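Local coordinates for putative L-alanine-DL-glutamate epimerase (Burkholderia xenovorans, PDB 3SN1), which is a putative epimerase of the mandelate racemase/muconate lactonizing enzyme family that binds magnesium and probably racemises or epimerises its substrate, at residues F37-G42 with K390-L395; D117-Y122 with L367-R372. All coordinates share one frame; numbering follows the deposited sequence.

Overall arrangement
The two contacts lie on opposite sides of the chain's centre, about 27 Å apart between centres and about 12 Å between nearest atoms, and share no strand or helix. Along the chain the order is 37-42, 117-122, 367-372, 390-395, so contact 1 brackets contact 2. Contact 1 joins the loop between strand 32-37 and helix 46-57, in the N-terminal family domain, to the C-terminal tail after helix 381-386, beside the magnesium and ligand site. Contact 2 pairs strands 118-123 and 366-368 in the small mixed sheet next to helix 323-335. Its touching residues stand back from the pocket (side chains of Val121 and Lys163 about 10 Å apart), yet strand 118-123 reaches it through Tyr122, whose OH bonds Lys163 NZ.

Contact 1: F37-G42 with K390-L395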
loop_
_atom_site.group_PDB
_atom_site.type_symbol
_atom_site.label_atom_id
_atom_site.label_comp_id
_atom_site.label_asym_id
_atom_site.label_seq_id
_atom_site.Cartn_x
_atom_site.Cartn_y
_atom_site.Cartn_z
ATOM N N PHE A 37 -39.151 14.266 -4.852
ATOM C CA PHE A 37 -37.761 14.714 -4.839
ATOM C C PHE A 37 -37.627 16.075 -4.162
ATOM O O PHE A 37 -38.619 16.685 -3.727
ATOM C CB PHE A 37 -37.144 14.711 -6.260
ATOM C CG PHE A 37 -37.720 15.719 -7.211
ATOM C CD1 PHE A 37 -37.067 16.929 -7.440
ATOM C CD2 PHE A 37 -38.864 15.438 -7.933
ATOM C CE1 PHE A 37 -37.575 17.866 -8.350
ATOM C CE2 PHE A 37 -39.377 16.345 -8.822
ATOM C CZ PHE A 37 -38.722 17.581 -9.045
ATOM N N ASP A 38 -36.397 16.550 -4.062
ATOM C CA ASP A 38 -36.120 17.735 -3.279
ATOM C C ASP A 38 -35.114 18.612 -4.001
ATOM O O ASP A 38 -34.191 18.087 -4.652
ATOM C CB ASP A 38 -35.589 17.306 -1.905
ATOM C CG ASP A 38 -35.046 18.465 -1.107
ATOM O OD1 ASP A 38 -35.829 19.104 -0.357
ATOM O OD2 ASP A 38 -33.848 18.758 -1.268
ATOM N N GLU A 39 -35.286 19.930 -3.888
ATOM C CA GLU A 39 -34.279 20.886 -4.369
ATOM C C GLU A 39 -33.622 21.700 -3.253
ATOM O O GLU A 39 -32.545 22.280 -3.451
ATOM C CB GLU A 39 -34.882 21.836 -5.398
ATOM C CG GLU A 39 -35.275 21.115 -6.681
ATOM C CD GLU A 39 -35.729 22.045 -7.787
ATOM O OE1 GLU A 39 -35.875 23.265 -7.567
ATOM O OE2 GLU A 39 -35.957 21.541 -8.896
ATOM N N GLY A 40 -34.271 21.762 -2.095
ATOM C CA GLY A 40 -33.842 22.680 -1.032
ATOM C C GLY A 40 -32.535 22.283 -0.382
ATOM O O GLY A 40 -31.803 23.140 0.106
ATOM N N PHE A 41 -32.231 21.000 -0.410
ATOM C CA PHE A 41 -31.001 20.483 0.182
ATOM C C PHE A 41 -29.857 20.634 -0.816
ATOM O O PHE A 41 -29.289 19.658 -1.315
ATOM C CB PHE A 41 -31.196 19.059 0.656
ATOM C CG PHE A 41 -30.117 18.566 1.596
ATOM C CD1 PHE A 41 -29.683 19.356 2.664
ATOM C CD2 PHE A 41 -29.563 17.318 1.436
ATOM C CE1 PHE A 41 -28.694 18.910 3.523
ATOM C CE2 PHE A 41 -28.570 16.850 2.317
ATOM C CZ PHE A 41 -28.139 17.666 3.358
ATOM N N GLY A 42 -29.527 21.892 -1.080
ATOM C CA GLY A 42 -28.385 22.259 -1.917
ATOM C C GLY A 42 -28.484 21.904 -3.391
ATOM O O GLY A 42 -27.467 21.838 -4.057
ATOM N N LYS A 390 -43.463 28.224 -2.464
ATOM C CA LYS A 390 -42.770 29.511 -2.327
ATOM C C LYS A 390 -41.505 29.420 -3.136
ATOM O O LYS A 390 -41.245 28.410 -3.794
ATOM C CB LYS A 390 -42.437 29.810 -0.862
ATOM C CG LYS A 390 -43.643 29.861 0.068
ATOM C CD LYS A 390 -43.227 29.799 1.554
ATOM C CE LYS A 390 -44.437 29.871 2.495
ATOM N NZ LYS A 390 -44.054 29.433 3.894
ATOM N N VAL A 391 -40.692 30.469 -3.099
ATOM C CA VAL A 391 -39.405 30.372 -3.741
ATOM C C VAL A 391 -38.617 29.309 -2.981
ATOM O O VAL A 391 -39.022 28.887 -1.892
ATOM C CB VAL A 391 -38.664 31.718 -3.770
ATOM C CG1 VAL A 391 -39.445 32.734 -4.665
ATOM C CG2 VAL A 391 -38.441 32.214 -2.342
HETATM N N MSE A 392 -37.506 28.878 -3.555
HETATM C CA MSE A 392 -36.683 27.861 -2.933
HETATM C C MSE A 392 -36.286 28.241 -1.508
HETATM O O MSE A 392 -35.865 29.374 -1.257
HETATM C CB MSE A 392 -35.424 27.618 -3.767
HETATM C CG MSE A 392 -34.739 26.322 -3.426
HETATM SE SE MSE A 392 -33.213 26.066 -4.643
HETATM C CE MSE A 392 -34.154 26.405 -6.338
ATOM N N GLY A 393 -36.430 27.279 -0.592
ATOM C CA GLY A 393 -36.017 27.423 0.803
ATOM C C GLY A 393 -34.892 26.435 1.089
ATOM O O GLY A 393 -33.920 26.367 0.337
ATOM N N GLY A 394 -35.026 25.656 2.153
ATOM C CA GLY A 394 -33.990 24.697 2.528
ATOM C C GLY A 394 -32.703 25.437 2.831
ATOM O O GLY A 394 -32.725 26.488 3.474
ATOM N N LEU A 395 -31.578 24.921 2.341
ATOM C CA LEU A 395 -30.286 25.582 2.547
ATOM C C LEU A 395 -30.180 26.913 1.832
ATOM O O LEU A 395 -29.333 27.728 2.189
ATOM C CB LEU A 395 -29.124 24.709 2.062
ATOM C CG LEU A 395 -29.001 23.307 2.633
ATOM C CD1 LEU A 395 -27.675 22.690 2.141
ATOM C CD2 LEU A 395 -29.081 23.284 4.147
#
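Phe41 holds its CG anti to the backbone N (chi1 -165°), while Leu395 sets its CG anti to the carbonyl carbon (chi1 -56°); the two side chains run side by side in the same direction. Leu395 CD1 meets Phe41 CD1 at 3.9 Å, approaching the ring obliquely, and lies 3.8 Å from Gly42 N. The polar link is one bond, Leu395 N to Gly40 O at 2.9 Å, with an N-H...O angle of 149° and the donor above the carbonyl plane. Lacking side chains, Gly40 and Gly394 bring their CA atoms to 4.1 Å, and Gly394 takes a positive phi, which favours glycine. On the other flank Met392, present as selenomethionine and bent at its third torsion, crosses Glu39 at about a right angle and brings CE to 3.8 Å from Glu39 OE1; Thr47 holds the carboxylate through OE2. Asp38 OD2 accepts from Phe41 N at 2.9 Å through its syn lone pair, an Asx motif; Phe41 itself centres an inverse gamma turn. Phe41 also packs on Glu269, a magnesium ligand, Leu395 on Arg178, which binds 2-oxoglutarate, and both Phe41 and Leu395 on Pro78 of the second subunit. An apolar pair anchored by one backbone bond thus walls a charged, metal-bearing pocket.

Contact 2: D117-Y122 with L367-R372; sequences DRVPVY and LIIPDR
A water bridges the end of this strand pair, donating to Asp117 O at 2.6 Å and to Ile369 O, while Asp117 O also accepts from Ile369 N at 3.1 Å. Two donors therefore grip one carbonyl just where regular pairing stops. The motif is a short antiparallel strand pairing between strands 118-123 and 366-368, inside the four-stranded mixed sheet of this enolase-superfamily chain. Its evidence is the reciprocal pair Val119 N to Leu367 O (2.9 Å, in the carbonyl plane) and Leu367 N to Val119 O (2.8 Å), which makes Val119 and Leu367 the hydrogen-bonded pair; Arg118 and Ile368 form the adjacent non-hydrogen-bonded pair, and Arg118 CA adds a CA-H...O contact to Leu367 O at 3.2 Å. The Val119 and Leu367 side chains share one face of the sheet, where both pack on Met342 and on helix 323-335, through Ala333 and Ala330 respectively. Val121 CG1 reaches Leu367 CB at 3.9 Å, the two side chains crossing at about a right angle. On the other face Arg118 CG and Ile368 CG1 are both anti to their carbonyl carbons (chi1 -51° and -61°), and the extended Arg118 chain (chi3 171°) runs alongside Ile368, with Gln363 accepting from its NH1. Ile368 CD1 sits over the centre of one guanidinium face, 3.9 Å above the plane.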
loop_
_atom_site.group_PDB
_atom_site.type_symbol
_atom_site.label_atom_id
_atom_site.label_comp_id
_atom_site.label_asym_id
_atom_site.label_seq_id
_atom_site.Cartn_x
_atom_site.Cartn_y
_atom_site.Cartn_z
ATOM N N ASP A 117 -41.651 -7.090 7.983
ATOM C CA ASP A 117 -42.971 -6.457 7.941
ATOM C C ASP A 117 -42.985 -5.091 8.614
ATOM O O ASP A 117 -43.925 -4.312 8.421
ATOM C CB ASP A 117 -44.001 -7.322 8.697
ATOM C CG ASP A 117 -44.329 -8.624 7.986
ATOM O OD1 ASP A 117 -44.144 -8.735 6.752
ATOM O OD2 ASP A 117 -44.803 -9.541 8.678
ATOM N N ARG A 118 -41.996 -4.841 9.465
ATOM C CA ARG A 118 -41.895 -3.595 10.197
ATOM C C ARG A 118 -40.445 -3.233 10.303
ATOM O O ARG A 118 -39.573 -4.115 10.282
ATOM C CB ARG A 118 -42.501 -3.720 11.596
ATOM C CG ARG A 118 -43.889 -4.302 11.617
ATOM C CD ARG A 118 -44.592 -4.068 12.948
ATOM N NE ARG A 118 -45.998 -4.458 12.860
ATOM C CZ ARG A 118 -46.916 -4.228 13.796
ATOM N NH1 ARG A 118 -46.596 -3.588 14.925
ATOM N NH2 ARG A 118 -48.174 -4.643 13.602
ATOM N N VAL A 119 -40.180 -1.939 10.428
ATOM C CA VAL A 119 -38.831 -1.395 10.446
ATOM C C VAL A 119 -38.650 -0.485 11.664
ATOM O O VAL A 119 -39.368 0.495 11.767
ATOM C CB VAL A 119 -38.608 -0.511 9.173
ATOM C CG1 VAL A 119 -37.153 -0.079 9.054
ATOM C CG2 VAL A 119 -39.063 -1.236 7.903
ATOM N N PRO A 120 -37.680 -0.770 12.556
ATOM C CA PRO A 120 -37.416 0.217 13.600
ATOM C C PRO A 120 -36.941 1.539 13.031
ATOM O O PRO A 120 -36.195 1.567 12.061
ATOM C CB PRO A 120 -36.306 -0.442 14.433
ATOM C CG PRO A 120 -36.599 -1.925 14.284
ATOM C CD PRO A 120 -36.950 -2.035 12.814
ATOM N N VAL A 121 -37.414 2.631 13.623
ATOM C CA VAL A 121 -37.016 3.955 13.204
ATOM C C VAL A 121 -36.283 4.679 14.312
ATOM O O VAL A 121 -36.288 4.252 15.473
ATOM C CB VAL A 121 -38.252 4.805 12.751
ATOM C CG1 VAL A 121 -38.989 4.075 11.606
ATOM C CG2 VAL A 121 -39.206 5.113 13.938
ATOM N N TYR A 122 -35.628 5.769 13.932
ATOM C CA TYR A 122 -35.333 6.844 14.856
ATOM C C TYR A 122 -36.090 8.106 14.448
ATOM O O TYR A 122 -36.310 8.376 13.256
ATOM C CB TYR A 122 -33.847 7.130 14.971
ATOM C CG TYR A 122 -33.140 7.644 13.754
ATOM C CD1 TYR A 122 -32.940 9.012 13.562
ATOM C CD2 TYR A 122 -32.575 6.770 12.830
ATOM C CE1 TYR A 122 -32.239 9.492 12.458
ATOM C CE2 TYR A 122 -31.874 7.246 11.730
ATOM C CZ TYR A 122 -31.694 8.602 11.564
ATOM O OH TYR A 122 -31.004 9.050 10.465
ATOM N N LEU A 367 -41.996 1.431 11.951
ATOM C CA LEU A 367 -42.807 1.766 10.794
ATOM C C LEU A 367 -43.374 0.482 10.218
ATOM O O LEU A 367 -42.636 -0.471 9.958
ATOM C CB LEU A 367 -41.986 2.485 9.723
ATOM C CG LEU A 367 -42.608 2.762 8.342
ATOM C CD1 LEU A 367 -43.808 3.700 8.447
ATOM C CD2 LEU A 367 -41.521 3.385 7.426
ATOM N N ILE A 368 -44.679 0.476 10.007
ATOM C CA ILE A 368 -45.361 -0.655 9.395
ATOM C C ILE A 368 -45.203 -0.534 7.877
ATOM O O ILE A 368 -45.483 0.526 7.306
ATOM C CB ILE A 368 -46.837 -0.675 9.774
ATOM C CG1 ILE A 368 -46.957 -0.817 11.298
ATOM C CG2 ILE A 368 -47.577 -1.792 9.002
ATOM C CD1 ILE A 368 -48.350 -1.120 11.804
ATOM N N ILE A 369 -44.743 -1.600 7.234
ATOM C CA ILE A 369 -44.580 -1.589 5.772
ATOM C C ILE A 369 -45.924 -1.886 5.126
ATOM O O ILE A 369 -46.520 -2.925 5.392
ATOM C CB ILE A 369 -43.554 -2.651 5.282
ATOM C CG1 ILE A 369 -42.207 -2.524 6.008
ATOM C CG2 ILE A 369 -43.378 -2.561 3.747
ATOM C CD1 ILE A 369 -41.637 -1.170 6.031
ATOM N N PRO A 370 -46.424 -0.976 4.282
ATOM C CA PRO A 370 -47.727 -1.228 3.689
ATOM C C PRO A 370 -47.655 -2.251 2.557
ATOM O O PRO A 370 -46.562 -2.581 2.093
ATOM C CB PRO A 370 -48.137 0.152 3.161
ATOM C CG PRO A 370 -46.892 0.811 2.864
ATOM C CD PRO A 370 -45.868 0.311 3.846
ATOM N N ASP A 371 -48.822 -2.739 2.140
ATOM C CA ASP A 371 -48.941 -3.759 1.099
ATOM C C ASP A 371 -49.876 -3.337 -0.050
ATOM O O ASP A 371 -50.551 -4.168 -0.652
ATOM C CB ASP A 371 -49.380 -5.104 1.713
ATOM C CG ASP A 371 -50.801 -5.094 2.255
ATOM O OD1 ASP A 371 -51.439 -4.013 2.342
ATOM O OD2 ASP A 371 -51.301 -6.192 2.601
ATOM N N ARG A 372 -49.885 -2.055 -0.372
ATOM C CA ARG A 372 -50.689 -1.556 -1.491
ATOM C C ARG A 372 -49.848 -1.545 -2.769
ATOM O O ARG A 372 -48.632 -1.490 -2.697
ATOM C CB ARG A 372 -51.170 -0.150 -1.178
ATOM C CG ARG A 372 -52.148 -0.099 -0.015
ATOM C CD ARG A 372 -52.707 1.297 0.203
ATOM N NE ARG A 372 -51.721 2.070 0.910
ATOM C CZ ARG A 372 -51.558 2.079 2.228
ATOM N NH1 ARG A 372 -52.369 1.396 3.013
ATOM N NH2 ARG A 372 -50.573 2.789 2.753
HETATM O O HOH W 1 -46.138 -4.919 7.239
#